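PDB 1O20: gamma-glutamyl phosphate reductase from Thermotoga maritima, which probably catalyses the NADPH-dependent reduction of L-glutamyl phosphate to glutamate semialdehyde and phosphate, the second step of proline biosynthesis from glutamate. Local coordinates for residues G215-I220 against T234-C239; I241-S246 against E277-E282; A269-L274 against P320-D325; F283-V288 against R305-D310; H350-L355 against I369-V374. All coordinates share one frame; numbering follows the deposited sequence.

Contact 1. Residues G215-I220 against T234-C239; sequences GGYGLI and TGVGNC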
# COMPACT_ATOMS: atom_id res chain seq x y z
N GLY A 215 8.36 -2.68 1.58
CA GLY A 215 9.18 -3.62 2.35
C GLY A 215 9.17 -3.26 3.82
O GLY A 215 8.23 -2.62 4.29
N GLY A 216 10.22 -3.63 4.54
CA GLY A 216 10.31 -3.40 5.98
C GLY A 216 10.12 -1.96 6.40
O GLY A 216 10.34 -1.04 5.59
N TYR A 217 9.73 -1.74 7.66
CA TYR A 217 9.60 -0.38 8.20
C TYR A 217 10.94 0.37 8.30
O TYR A 217 10.97 1.61 8.27
CB TYR A 217 8.88 -0.39 9.55
CG TYR A 217 7.45 -0.91 9.44
CD1 TYR A 217 6.53 -0.31 8.55
CD2 TYR A 217 7.02 -2.02 10.21
CE1 TYR A 217 5.21 -0.79 8.44
CE2 TYR A 217 5.72 -2.50 10.10
CZ TYR A 217 4.82 -1.89 9.21
OH TYR A 217 3.53 -2.36 9.10
N GLY A 218 12.03 -0.36 8.42
CA GLY A 218 13.35 0.24 8.48
C GLY A 218 13.63 0.99 7.20
O GLY A 218 14.00 2.16 7.22
N LEU A 219 13.40 0.32 6.08
CA LEU A 219 13.59 0.90 4.77
C LEU A 219 12.62 2.08 4.50
O LEU A 219 13.02 3.06 3.84
CB LEU A 219 13.43 -0.17 3.71
CG LEU A 219 13.54 0.25 2.24
CD1 LEU A 219 14.86 1.04 1.97
CD2 LEU A 219 13.44 -0.97 1.33
N ILE A 220 11.38 1.97 4.99
CA ILE A 220 10.34 2.99 4.73
C ILE A 220 10.67 4.25 5.54
O ILE A 220 10.64 5.38 5.02
CB ILE A 220 8.89 2.41 5.03
CG1 ILE A 220 8.46 1.45 3.91
CG2 ILE A 220 7.85 3.52 5.20
CD1 ILE A 220 7.39 0.46 4.31
N THR A 234 3.80 4.26 3.05
CA THR A 234 2.88 3.20 3.43
C THR A 234 3.22 2.73 4.82
O THR A 234 4.07 1.83 4.99
CB THR A 234 2.96 2.01 2.43
OG1 THR A 234 4.28 1.43 2.44
CG2 THR A 234 2.73 2.51 0.99
N GLY A 235 2.60 3.36 5.82
CA GLY A 235 3.08 3.27 7.19
C GLY A 235 2.57 2.06 7.97
O GLY A 235 1.83 1.23 7.44
N VAL A 236 3.01 2.01 9.23
CA VAL A 236 2.58 1.06 10.28
C VAL A 236 1.08 1.06 10.53
O VAL A 236 0.43 2.11 10.48
CB VAL A 236 3.23 1.41 11.64
CG1 VAL A 236 2.82 0.36 12.74
CG2 VAL A 236 4.75 1.46 11.54
N GLY A 237 0.54 -0.12 10.83
CA GLY A 237 -0.89 -0.27 11.06
C GLY A 237 -1.16 -0.87 12.43
O GLY A 237 -1.46 -2.06 12.56
N ASN A 238 -0.99 -0.04 13.45
CA ASN A 238 -1.46 -0.33 14.81
C ASN A 238 -2.95 -0.06 14.86
O ASN A 238 -3.37 1.02 15.25
CB ASN A 238 -0.73 0.53 15.84
CG ASN A 238 -1.00 0.09 17.25
OD1 ASN A 238 -1.20 -1.12 17.52
ND2 ASN A 238 -0.98 1.05 18.19
N CYS A 239 -3.74 -1.05 14.47
CA CYS A 239 -5.16 -0.85 14.23
C CYS A 239 -5.99 -1.29 15.42
O CYS A 239 -5.73 -2.38 16.00
CB CYS A 239 -5.57 -1.62 12.99
SG CYS A 239 -4.67 -1.08 11.51
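Y217 turns one face of its ring to V236 at a passage between the two large α/β domains of the aldehyde dehydrogenase fold: helix 217-226 follows a strand of the four-stranded parallel sheet, and 234-239 leads into the seven-stranded one. The two side chains cross at about a right angle. V236 CG2 sits over the centre of that face, 3.9 Å from the ring centroid and 12° off the normal, a CH-pi contact. CE1 also comes within 3.6 Å of V236 N, and T234 O lies at the ring edge, near its plane. With CG anti to its own carbonyl carbon (chi1 -63°), the ring leaves the first turn of the helix, whose N-cap is G216, and runs along the loop. Its OH makes a weak hydrogen bond to E322 OE1, and the other carboxylate oxygen of E322 accepts G237 N, so one glutamate ties ring and loop together. Replacing Y217 with an alanine would probably leave V236 CG2 without the surface it rests on and E322 OE1 without its phenol partner. One turn on, I220 points toward T234, crossing it at about a right angle, with CD1 3.8 Å from T234 OG1.

Contact 2. Residues I241-S246 against E277-E282; sequences IFVDES and EKIAKE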
# COMPACT_ATOMS: atom_id res chain seq x y z
N ILE A 241 -9.88 -1.99 17.23
CA ILE A 241 -11.30 -2.21 17.16
C ILE A 241 -11.87 -1.90 18.55
O ILE A 241 -11.39 -2.45 19.55
CB ILE A 241 -11.61 -3.68 16.78
CG1 ILE A 241 -11.08 -4.00 15.37
CG2 ILE A 241 -13.09 -3.95 16.88
CD1 ILE A 241 -11.19 -5.48 15.05
N PHE A 242 -12.89 -1.04 18.60
CA PHE A 242 -13.60 -0.73 19.83
C PHE A 242 -14.98 -1.37 19.82
O PHE A 242 -15.78 -1.11 18.93
CB PHE A 242 -13.77 0.79 19.98
CG PHE A 242 -14.74 1.21 21.06
CD1 PHE A 242 -14.63 0.72 22.34
CD2 PHE A 242 -15.76 2.10 20.79
CE1 PHE A 242 -15.53 1.12 23.34
CE2 PHE A 242 -16.66 2.50 21.77
CZ PHE A 242 -16.54 2.02 23.03
N VAL A 243 -15.25 -2.23 20.80
CA VAL A 243 -16.53 -2.85 20.97
C VAL A 243 -17.33 -2.03 21.99
O VAL A 243 -17.05 -2.04 23.17
CB VAL A 243 -16.39 -4.32 21.47
CG1 VAL A 243 -17.75 -5.01 21.44
CG2 VAL A 243 -15.35 -5.14 20.57
N ASP A 244 -18.31 -1.32 21.49
CA ASP A 244 -19.15 -0.44 22.30
C ASP A 244 -20.21 -1.27 23.02
O ASP A 244 -20.48 -2.41 22.68
CB ASP A 244 -19.80 0.57 21.36
CG ASP A 244 -20.33 1.85 22.04
OD1 ASP A 244 -20.01 2.21 23.21
OD2 ASP A 244 -21.08 2.63 21.37
N GLU A 245 -20.82 -0.62 24.02
CA GLU A 245 -21.85 -1.20 24.85
C GLU A 245 -22.98 -1.86 24.12
O GLU A 245 -23.37 -2.96 24.48
CB GLU A 245 -22.45 -0.11 25.74
CG GLU A 245 -23.38 -0.67 26.81
CD GLU A 245 -24.13 0.41 27.56
OE1 GLU A 245 -23.95 1.62 27.26
OE2 GLU A 245 -24.89 0.01 28.47
N SER A 246 -23.50 -1.22 23.10
CA SER A 246 -24.66 -1.75 22.33
C SER A 246 -24.32 -2.60 21.14
O SER A 246 -25.22 -2.99 20.40
CB SER A 246 -25.55 -0.60 21.86
OG SER A 246 -24.88 0.25 20.90
N GLU A 277 -16.70 -1.07 29.32
CA GLU A 277 -16.79 -1.66 30.65
C GLU A 277 -18.12 -2.34 30.95
O GLU A 277 -18.13 -3.36 31.64
CB GLU A 277 -16.44 -0.63 31.72
CG GLU A 277 -17.42 0.51 31.90
CD GLU A 277 -17.04 1.41 33.08
OE1 GLU A 277 -15.93 1.26 33.63
OE2 GLU A 277 -17.86 2.29 33.45
N LYS A 278 -19.22 -1.83 30.40
CA LYS A 278 -20.56 -2.40 30.70
C LYS A 278 -20.83 -3.76 30.07
O LYS A 278 -21.70 -4.48 30.53
CB LYS A 278 -21.69 -1.40 30.40
CG LYS A 278 -21.68 -0.21 31.35
CD LYS A 278 -22.87 0.74 31.07
CE LYS A 278 -22.71 2.10 31.73
NZ LYS A 278 -23.92 2.92 31.51
N ILE A 279 -20.04 -4.16 29.08
CA ILE A 279 -20.15 -5.50 28.51
C ILE A 279 -18.91 -6.33 28.75
O ILE A 279 -18.86 -7.47 28.36
CB ILE A 279 -20.40 -5.42 27.00
CG1 ILE A 279 -19.29 -4.60 26.33
CG2 ILE A 279 -21.79 -4.82 26.74
CD1 ILE A 279 -19.07 -4.90 24.94
N ALA A 280 -17.90 -5.77 29.39
CA ALA A 280 -16.62 -6.47 29.58
C ALA A 280 -16.73 -7.79 30.31
O ALA A 280 -16.07 -8.75 29.93
CB ALA A 280 -15.65 -5.58 30.30
N LYS A 281 -17.52 -7.84 31.40
CA LYS A 281 -17.69 -9.08 32.19
C LYS A 281 -18.28 -10.20 31.38
O LYS A 281 -17.88 -11.33 31.55
CB LYS A 281 -18.54 -8.86 33.43
CG LYS A 281 -17.89 -7.97 34.47
CD LYS A 281 -18.55 -8.10 35.83
CE LYS A 281 -18.15 -6.93 36.74
N GLU A 282 -19.23 -9.87 30.50
CA GLU A 282 -19.91 -10.85 29.64
C GLU A 282 -19.09 -11.20 28.41
O GLU A 282 -19.06 -12.35 27.99
CB GLU A 282 -21.26 -10.27 29.13
CG GLU A 282 -22.10 -11.23 28.26
CD GLU A 282 -23.24 -10.57 27.47
OE1 GLU A 282 -23.63 -9.39 27.71
OE2 GLU A 282 -23.74 -11.25 26.57
O HOH W 1 -23.84 3.60 28.88
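I279 drives its two branches into the chain that follows strand 239-243, and this is the tight part of the contact. CG2 stands 3.3 Å from E245 O, and CD1 lies 3.6 Å from D244 O and 3.7 Å from V243 CG1, with the valine and isoleucine side chains meeting at about a right angle. The chi1 of 56° places CG1 between the backbone N and carbonyl carbon, which lets CD1 reach V243 while CG2 stays on the E245 carbonyl. I279, V243 and D244 are buried here. The other half is looser and wetter. E245 and K278 both run out extended, and E245 OE2 lies 3.4 Å from K278 CD, flanking the lysine chain and not its ammonium; NZ is 4.3 Å from OE2, beyond a salt bridge. A water completes the link, donating to E245 OE1 at 2.6 Å and accepting from K278 NZ at 2.7 Å, so the opposite charges meet through a mediator. D244 points its CB away from the helix, and its OD2 bonds to T356 and N361. Around them, V243 also packs on L273 of the adjacent strand 270-276 and on I256 of helix 249-261, and I279 touches L249 of that helix: the start of helix 277-293 is thus seated on the C-terminal end of strand 239-243, beside helix 249-261.

Contact 3. Residues A269-L274 against P320-D325; sequences AAEKLL and PTEYLD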
# COMPACT_ATOMS: atom_id res chain seq x y z
N ALA A 269 -4.28 -5.81 9.79
CA ALA A 269 -4.66 -6.70 10.87
C ALA A 269 -4.92 -5.88 12.14
O ALA A 269 -4.15 -4.99 12.49
CB ALA A 269 -3.56 -7.70 11.13
N ALA A 270 -6.01 -6.18 12.83
CA ALA A 270 -6.27 -5.57 14.13
C ALA A 270 -5.19 -6.04 15.12
O ALA A 270 -4.78 -7.19 15.10
CB ALA A 270 -7.64 -5.97 14.61
N GLU A 271 -4.67 -5.12 15.90
CA GLU A 271 -3.64 -5.41 16.90
C GLU A 271 -4.15 -5.20 18.32
O GLU A 271 -3.60 -5.75 19.30
CB GLU A 271 -2.45 -4.48 16.66
CG GLU A 271 -1.84 -4.63 15.29
CD GLU A 271 -1.08 -5.94 15.09
OE1 GLU A 271 -1.04 -6.77 16.03
OE2 GLU A 271 -0.56 -6.15 13.97
N LYS A 272 -5.21 -4.40 18.42
CA LYS A 272 -5.70 -3.91 19.70
C LYS A 272 -7.21 -3.96 19.78
O LYS A 272 -7.92 -3.63 18.81
CB LYS A 272 -5.28 -2.46 19.91
CG LYS A 272 -3.80 -2.21 19.83
CD LYS A 272 -2.97 -2.77 20.94
CE LYS A 272 -1.65 -3.33 20.40
NZ LYS A 272 -0.61 -2.33 19.98
N LEU A 273 -7.71 -4.40 20.93
CA LEU A 273 -9.14 -4.47 21.16
C LEU A 273 -9.50 -3.64 22.37
O LEU A 273 -9.02 -3.91 23.48
CB LEU A 273 -9.59 -5.91 21.37
CG LEU A 273 -11.09 -6.16 21.38
CD1 LEU A 273 -11.71 -5.97 20.00
CD2 LEU A 273 -11.34 -7.58 21.88
N LEU A 274 -10.39 -2.69 22.18
CA LEU A 274 -10.91 -1.87 23.28
C LEU A 274 -12.33 -2.31 23.54
O LEU A 274 -13.13 -2.46 22.59
CB LEU A 274 -10.88 -0.38 22.91
CG LEU A 274 -9.56 0.17 22.38
CD1 LEU A 274 -9.64 1.72 22.09
CD2 LEU A 274 -8.47 -0.08 23.32
N PRO A 320 1.50 0.95 21.81
CA PRO A 320 1.98 1.38 20.47
C PRO A 320 2.44 0.28 19.49
O PRO A 320 2.61 0.56 18.30
CB PRO A 320 3.15 2.31 20.78
CG PRO A 320 3.57 1.99 22.14
CD PRO A 320 2.48 1.26 22.86
N THR A 321 2.63 -0.95 19.96
CA THR A 321 3.30 -1.96 19.16
C THR A 321 2.36 -2.65 18.19
O THR A 321 1.32 -3.17 18.60
CB THR A 321 3.90 -3.01 20.09
OG1 THR A 321 4.87 -2.39 20.92
CG2 THR A 321 4.69 -4.08 19.30
N GLU A 322 2.73 -2.65 16.90
CA GLU A 322 2.09 -3.50 15.89
C GLU A 322 2.77 -4.87 15.92
O GLU A 322 3.95 -4.98 15.64
CB GLU A 322 2.21 -2.89 14.49
CG GLU A 322 1.51 -3.70 13.41
CD GLU A 322 1.77 -3.19 12.01
OE1 GLU A 322 2.94 -2.96 11.69
OE2 GLU A 322 0.81 -3.05 11.21
N TYR A 323 2.03 -5.90 16.30
CA TYR A 323 2.61 -7.23 16.46
C TYR A 323 2.88 -7.93 15.11
O TYR A 323 3.86 -8.65 15.02
CB TYR A 323 1.69 -8.10 17.33
CG TYR A 323 1.39 -7.53 18.70
CD1 TYR A 323 2.40 -7.35 19.64
CD2 TYR A 323 0.10 -7.17 19.07
CE1 TYR A 323 2.12 -6.87 20.90
CE2 TYR A 323 -0.17 -6.68 20.32
CZ TYR A 323 0.83 -6.53 21.23
OH TYR A 323 0.57 -6.03 22.51
N LEU A 324 2.03 -7.75 14.11
CA LEU A 324 2.11 -8.52 12.84
C LEU A 324 2.24 -10.04 13.14
O LEU A 324 3.09 -10.74 12.61
CB LEU A 324 3.32 -8.06 12.02
CG LEU A 324 3.15 -7.10 10.80
CD1 LEU A 324 1.83 -6.33 10.75
CD2 LEU A 324 4.38 -6.20 10.65
N ASP A 325 1.40 -10.51 14.05
CA ASP A 325 1.46 -11.90 14.53
C ASP A 325 0.16 -12.15 15.27
O ASP A 325 -0.63 -11.21 15.49
CB ASP A 325 2.65 -12.02 15.48
CG ASP A 325 3.17 -13.43 15.62
OD1 ASP A 325 2.52 -14.41 15.17
OD2 ASP A 325 4.24 -13.63 16.23
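E271 reaches from strand 270-276 into the loop 320-325 and grips its backbone with both carboxylate oxygens. Its CB points toward the loop, 4.4 Å from T321 O. CG, set anti to the carbonyl carbon, lies 4.0 Å from E322 CG, and a bend at chi2 (-71°) brings CD to the peptide of Y323. OE1 then takes a weak hydrogen bond from Y323 N (3.2 Å), close to the edge of the tyrosine ring, and is salt-bridged to K260 as well. OE2 accepts L324 N at 3.0 Å on its syn side, with the nitrogen 32° out of the carboxylate plane. Carboxylate and ring planes stand 65° apart as the two side chains slide past each other in opposite directions. K272 holds the loop two residues before Y323: NZ donates to T321 O from above the carbonyl plane, a bond whose 2.5 Å length looks too short to be exact, and also bonds to N238, D318 and W319. Were E271 an alanine, the amides of Y323 and L324 would probably lose their carboxylate acceptors and K260 its salt bridge, leaving this part of the loop less firmly held. E322 OE2 is a like charge only 4.4 Å from E271 OE2, but it accepts G237 N; with K260 and two peptide N-H groups around E271, the surroundings are likely to favour its ionised form.

Contact 4. Residues F283-V288 against R305-D310; sequences FLPVIV and REIVPD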
# COMPACT_ATOMS: atom_id res chain seq x y z
N PHE A 283 -18.44 -10.20 27.80
CA PHE A 283 -17.89 -10.35 26.46
C PHE A 283 -16.44 -10.83 26.51
O PHE A 283 -16.05 -11.66 25.69
CB PHE A 283 -17.99 -9.00 25.68
CG PHE A 283 -17.54 -9.11 24.24
CD1 PHE A 283 -18.22 -9.92 23.37
CD2 PHE A 283 -16.41 -8.45 23.78
CE1 PHE A 283 -17.79 -10.09 22.08
CE2 PHE A 283 -15.97 -8.63 22.50
CZ PHE A 283 -16.67 -9.45 21.64
N LEU A 284 -15.65 -10.36 27.48
CA LEU A 284 -14.21 -10.71 27.48
C LEU A 284 -13.97 -12.21 27.54
O LEU A 284 -13.10 -12.71 26.81
CB LEU A 284 -13.41 -10.00 28.55
CG LEU A 284 -13.16 -8.51 28.29
CD1 LEU A 284 -12.56 -7.87 29.51
CD2 LEU A 284 -12.25 -8.29 27.08
N PRO A 285 -14.69 -12.94 28.40
CA PRO A 285 -14.47 -14.41 28.45
C PRO A 285 -14.75 -15.07 27.11
O PRO A 285 -14.03 -15.99 26.73
CB PRO A 285 -15.42 -14.88 29.58
CG PRO A 285 -15.58 -13.70 30.43
CD PRO A 285 -15.59 -12.49 29.48
N VAL A 286 -15.73 -14.55 26.39
CA VAL A 286 -16.09 -15.10 25.08
C VAL A 286 -15.06 -14.81 24.01
O VAL A 286 -14.61 -15.72 23.35
CB VAL A 286 -17.47 -14.61 24.65
CG1 VAL A 286 -17.82 -15.16 23.24
CG2 VAL A 286 -18.50 -15.10 25.66
N ILE A 287 -14.67 -13.54 23.87
CA ILE A 287 -13.75 -13.17 22.81
C ILE A 287 -12.36 -13.72 23.06
O ILE A 287 -11.68 -14.10 22.12
CB ILE A 287 -13.76 -11.63 22.55
CG1 ILE A 287 -13.00 -11.30 21.26
CG2 ILE A 287 -13.18 -10.87 23.73
CD1 ILE A 287 -13.65 -11.91 19.99
N VAL A 288 -11.93 -13.76 24.31
CA VAL A 288 -10.63 -14.31 24.65
C VAL A 288 -10.60 -15.83 24.31
O VAL A 288 -9.65 -16.29 23.68
CB VAL A 288 -10.24 -14.02 26.13
CG1 VAL A 288 -8.95 -14.75 26.53
CG2 VAL A 288 -10.04 -12.56 26.34
N ARG A 305 -7.61 -8.38 33.02
CA ARG A 305 -7.08 -9.43 33.86
C ARG A 305 -7.93 -9.69 35.10
O ARG A 305 -8.04 -10.85 35.55
CB ARG A 305 -5.67 -9.09 34.31
CG ARG A 305 -4.57 -9.68 33.50
CD ARG A 305 -3.26 -9.96 34.32
NE ARG A 305 -2.88 -8.84 35.19
CZ ARG A 305 -2.58 -8.94 36.49
NH1 ARG A 305 -2.61 -10.11 37.13
NH2 ARG A 305 -2.27 -7.83 37.18
N GLU A 306 -8.57 -8.67 35.67
CA GLU A 306 -9.57 -8.94 36.74
C GLU A 306 -10.65 -9.91 36.25
O GLU A 306 -11.08 -10.78 36.97
CB GLU A 306 -10.25 -7.68 37.27
CG GLU A 306 -9.35 -6.84 38.15
CD GLU A 306 -9.84 -5.40 38.39
OE1 GLU A 306 -10.94 -5.02 37.88
OE2 GLU A 306 -9.10 -4.67 39.11
N ILE A 307 -11.07 -9.74 35.01
CA ILE A 307 -12.11 -10.55 34.44
C ILE A 307 -11.63 -11.90 33.87
O ILE A 307 -12.30 -12.88 34.06
CB ILE A 307 -12.88 -9.72 33.39
CG1 ILE A 307 -13.69 -8.61 34.09
CG2 ILE A 307 -13.84 -10.60 32.57
CD1 ILE A 307 -14.08 -7.42 33.19
N VAL A 308 -10.50 -11.93 33.17
CA VAL A 308 -9.93 -13.17 32.60
C VAL A 308 -8.50 -13.31 33.13
O VAL A 308 -7.55 -12.78 32.54
CB VAL A 308 -9.93 -13.18 31.06
CG1 VAL A 308 -9.56 -14.56 30.56
CG2 VAL A 308 -11.31 -12.80 30.49
N PRO A 309 -8.35 -13.99 34.27
CA PRO A 309 -7.14 -13.89 35.11
C PRO A 309 -5.88 -14.49 34.52
O PRO A 309 -4.76 -14.19 34.97
CB PRO A 309 -7.54 -14.61 36.40
CG PRO A 309 -8.55 -15.65 35.93
CD PRO A 309 -9.34 -14.91 34.85
N ASP A 310 -6.01 -15.29 33.48
CA ASP A 310 -4.80 -15.81 32.86
C ASP A 310 -4.22 -15.00 31.69
O ASP A 310 -3.23 -15.44 31.10
CB ASP A 310 -4.99 -17.28 32.44
CG ASP A 310 -6.06 -17.45 31.41
OD1 ASP A 310 -6.86 -16.51 31.21
OD2 ASP A 310 -6.19 -18.50 30.73
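V308, the first residue to leave helix 302-307, pushes its two methyls against helix 277-293. CG2 sits 4.0 Å from L284 CB and equally near P285 N, while CG1 meets V288 CG1 at 4.1 Å one turn further along; V288 and V308 slide past each other in opposite directions. With CG1 anti to the backbone N (chi1 -170°), the valine spreads one methyl to each turn. I307 fills in beside it: CG2 lies 4.0 Å from P285 CD and almost as close to L284 CB, and CD1 touches L284 CD1 at 4.0 Å, the leucine and isoleucine crossing at about a right angle. The side chains meet through aliphatic carbons alone. P285 presents ring carbons where an ordinary residue would carry an amide hydrogen, and helix 277-293 is kinked there because its N makes no bond to the preceding turn. In the next shell, L284 and V288 rest on I330 of strand 327-333, L284 also on V332 and V275, and I307 on A280 and K281. D310 salt-bridges R292, pinning the outgoing chain to the same long helix. Helices laid over a parallel sheet in this way are characteristic of three-layer α/β folds, here the seven-stranded domain of the aldehyde dehydrogenase superfamily.

Contact 5. Residues H350-L355 against I369-V374; sequences HSESIL and IDAAAV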
# COMPACT_ATOMS: atom_id res chain seq x y z
N HIS A 350 -3.75 4.21 10.37
CA HIS A 350 -4.06 3.27 9.31
C HIS A 350 -5.55 2.97 9.26
O HIS A 350 -6.28 3.55 8.45
CB HIS A 350 -3.21 1.99 9.48
CG HIS A 350 -3.17 1.10 8.28
ND1 HIS A 350 -4.27 0.41 7.83
CD2 HIS A 350 -2.15 0.78 7.44
CE1 HIS A 350 -3.94 -0.30 6.76
NE2 HIS A 350 -2.66 -0.08 6.49
N SER A 351 -5.98 2.00 10.08
CA SER A 351 -7.33 1.54 10.13
C SER A 351 -7.83 1.47 11.59
O SER A 351 -7.14 1.01 12.47
CB SER A 351 -7.42 0.16 9.47
OG SER A 351 -6.98 0.26 8.14
N GLU A 352 -9.06 1.95 11.81
CA GLU A 352 -9.70 1.96 13.13
C GLU A 352 -11.18 1.63 12.96
O GLU A 352 -11.82 2.12 12.03
CB GLU A 352 -9.52 3.34 13.81
CG GLU A 352 -8.11 3.87 13.81
CD GLU A 352 -7.12 3.07 14.66
OE1 GLU A 352 -7.55 2.14 15.36
OE2 GLU A 352 -5.90 3.36 14.59
N SER A 353 -11.72 0.84 13.88
CA SER A 353 -13.09 0.36 13.80
C SER A 353 -13.88 0.46 15.11
O SER A 353 -13.35 0.22 16.21
CB SER A 353 -13.11 -1.08 13.33
OG SER A 353 -14.47 -1.51 13.16
N ILE A 354 -15.15 0.81 14.98
CA ILE A 354 -16.07 0.75 16.10
C ILE A 354 -17.14 -0.24 15.79
O ILE A 354 -17.75 -0.19 14.75
CB ILE A 354 -16.68 2.13 16.46
CG1 ILE A 354 -17.69 1.98 17.63
CG2 ILE A 354 -17.38 2.77 15.29
CD1 ILE A 354 -18.07 3.35 18.26
N LEU A 355 -17.41 -1.10 16.75
CA LEU A 355 -18.53 -2.00 16.67
C LEU A 355 -19.60 -1.47 17.62
O LEU A 355 -19.40 -1.43 18.83
CB LEU A 355 -18.11 -3.44 17.02
CG LEU A 355 -16.87 -3.98 16.28
CD1 LEU A 355 -16.63 -5.47 16.64
CD2 LEU A 355 -16.90 -3.78 14.75
N ILE A 369 -12.13 10.16 14.69
CA ILE A 369 -10.97 9.31 14.50
C ILE A 369 -10.44 9.61 13.10
O ILE A 369 -11.11 9.43 12.11
CB ILE A 369 -11.32 7.83 14.61
CG1 ILE A 369 -11.84 7.49 16.00
CG2 ILE A 369 -10.10 6.96 14.22
CD1 ILE A 369 -10.86 7.70 17.12
N ASP A 370 -9.20 10.06 13.05
CA ASP A 370 -8.56 10.43 11.83
C ASP A 370 -7.55 9.35 11.49
O ASP A 370 -6.54 9.21 12.17
CB ASP A 370 -7.85 11.77 12.00
CG ASP A 370 -7.10 12.15 10.75
OD1 ASP A 370 -5.84 12.01 10.74
OD2 ASP A 370 -7.71 12.47 9.72
N ALA A 371 -7.85 8.58 10.47
CA ALA A 371 -6.99 7.50 10.03
C ALA A 371 -7.31 7.35 8.57
O ALA A 371 -8.32 7.86 8.15
CB ALA A 371 -7.30 6.15 10.79
N ALA A 372 -6.48 6.68 7.80
CA ALA A 372 -6.80 6.44 6.41
C ALA A 372 -8.16 5.82 6.19
O ALA A 372 -8.82 6.16 5.21
CB ALA A 372 -5.77 5.59 5.75
N ALA A 373 -8.54 4.87 7.04
CA ALA A 373 -9.84 4.24 6.99
C ALA A 373 -10.45 4.06 8.40
O ALA A 373 -9.80 3.50 9.27
CB ALA A 373 -9.77 2.90 6.28
N VAL A 374 -11.70 4.53 8.57
CA VAL A 374 -12.46 4.45 9.81
C VAL A 374 -13.79 3.70 9.55
O VAL A 374 -14.55 4.04 8.64
CB VAL A 374 -12.72 5.82 10.37
CG1 VAL A 374 -13.31 5.75 11.79
CG2 VAL A 374 -11.43 6.60 10.38
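A373 O is approached by two neighbouring residues of the other strand: E352 N donates a hydrogen bond to it at 3.1 Å, nearly along the C=O axis, and S351 CA lies 3.3 Å away in a CA-H...O contact. Just before S351, H350 O accepts A373 N at 3.0 Å, equally straight at its carbonyl, with A372 CB 3.4 Å from the same oxygen. A373 thus both donates and accepts, straddling S351 in a parallel pairing, and V374 continues it opposite E352, its CA 3.3 Å from E352 O. The pairing closes the β-α-β unit of strand 351-355, helix 359-368 and strand 373-376, the last being an edge strand of the seven-stranded parallel sheet in this chain. S351 and A373 face one side of the sheet. There S351 OG, also bonded to T383 OG1, lies 2.7 Å from H350 ND1 in a hydrogen bond that restrains the imidazole's rotation. E352 and V374 face the other side, toward the crossover. E352 CB and CG lie against I369 CG2, each 3.7 Å from it, the side chains crossing at about a right angle, and E352 CG packs on A371 CB. I369 itself leans on I340 and I343 of helix 336-346. A bend at chi2 (-66°) turns the E352 carboxylate away from this aliphatic patch, and OE2 bonds to S347 OG while OE1 accepts H240 N.

Contact 1 comes first along the chain, where the path from helix 217-226 enters the seven-stranded parallel sheet; the other four belong to that sheet and its covering helices. Contacts 2, 3 and 5 all reach it through neighbouring strands: 239-243 hydrogen-bonds to 270-276 on one flank and to 351-355 on the other. Contacts 2 and 4 share helix 277-293, their centres about 12 Å apart, and contact 4 falls within the chain interval spanned by contact 3. Contacts 1 and 3 touch, their centres about 13 Å apart, so the segment entering the sheet is tied to the loop before strand 327-333. Contact 5, the last in sequence, lies about 25 Å from contact 4, centre to centre.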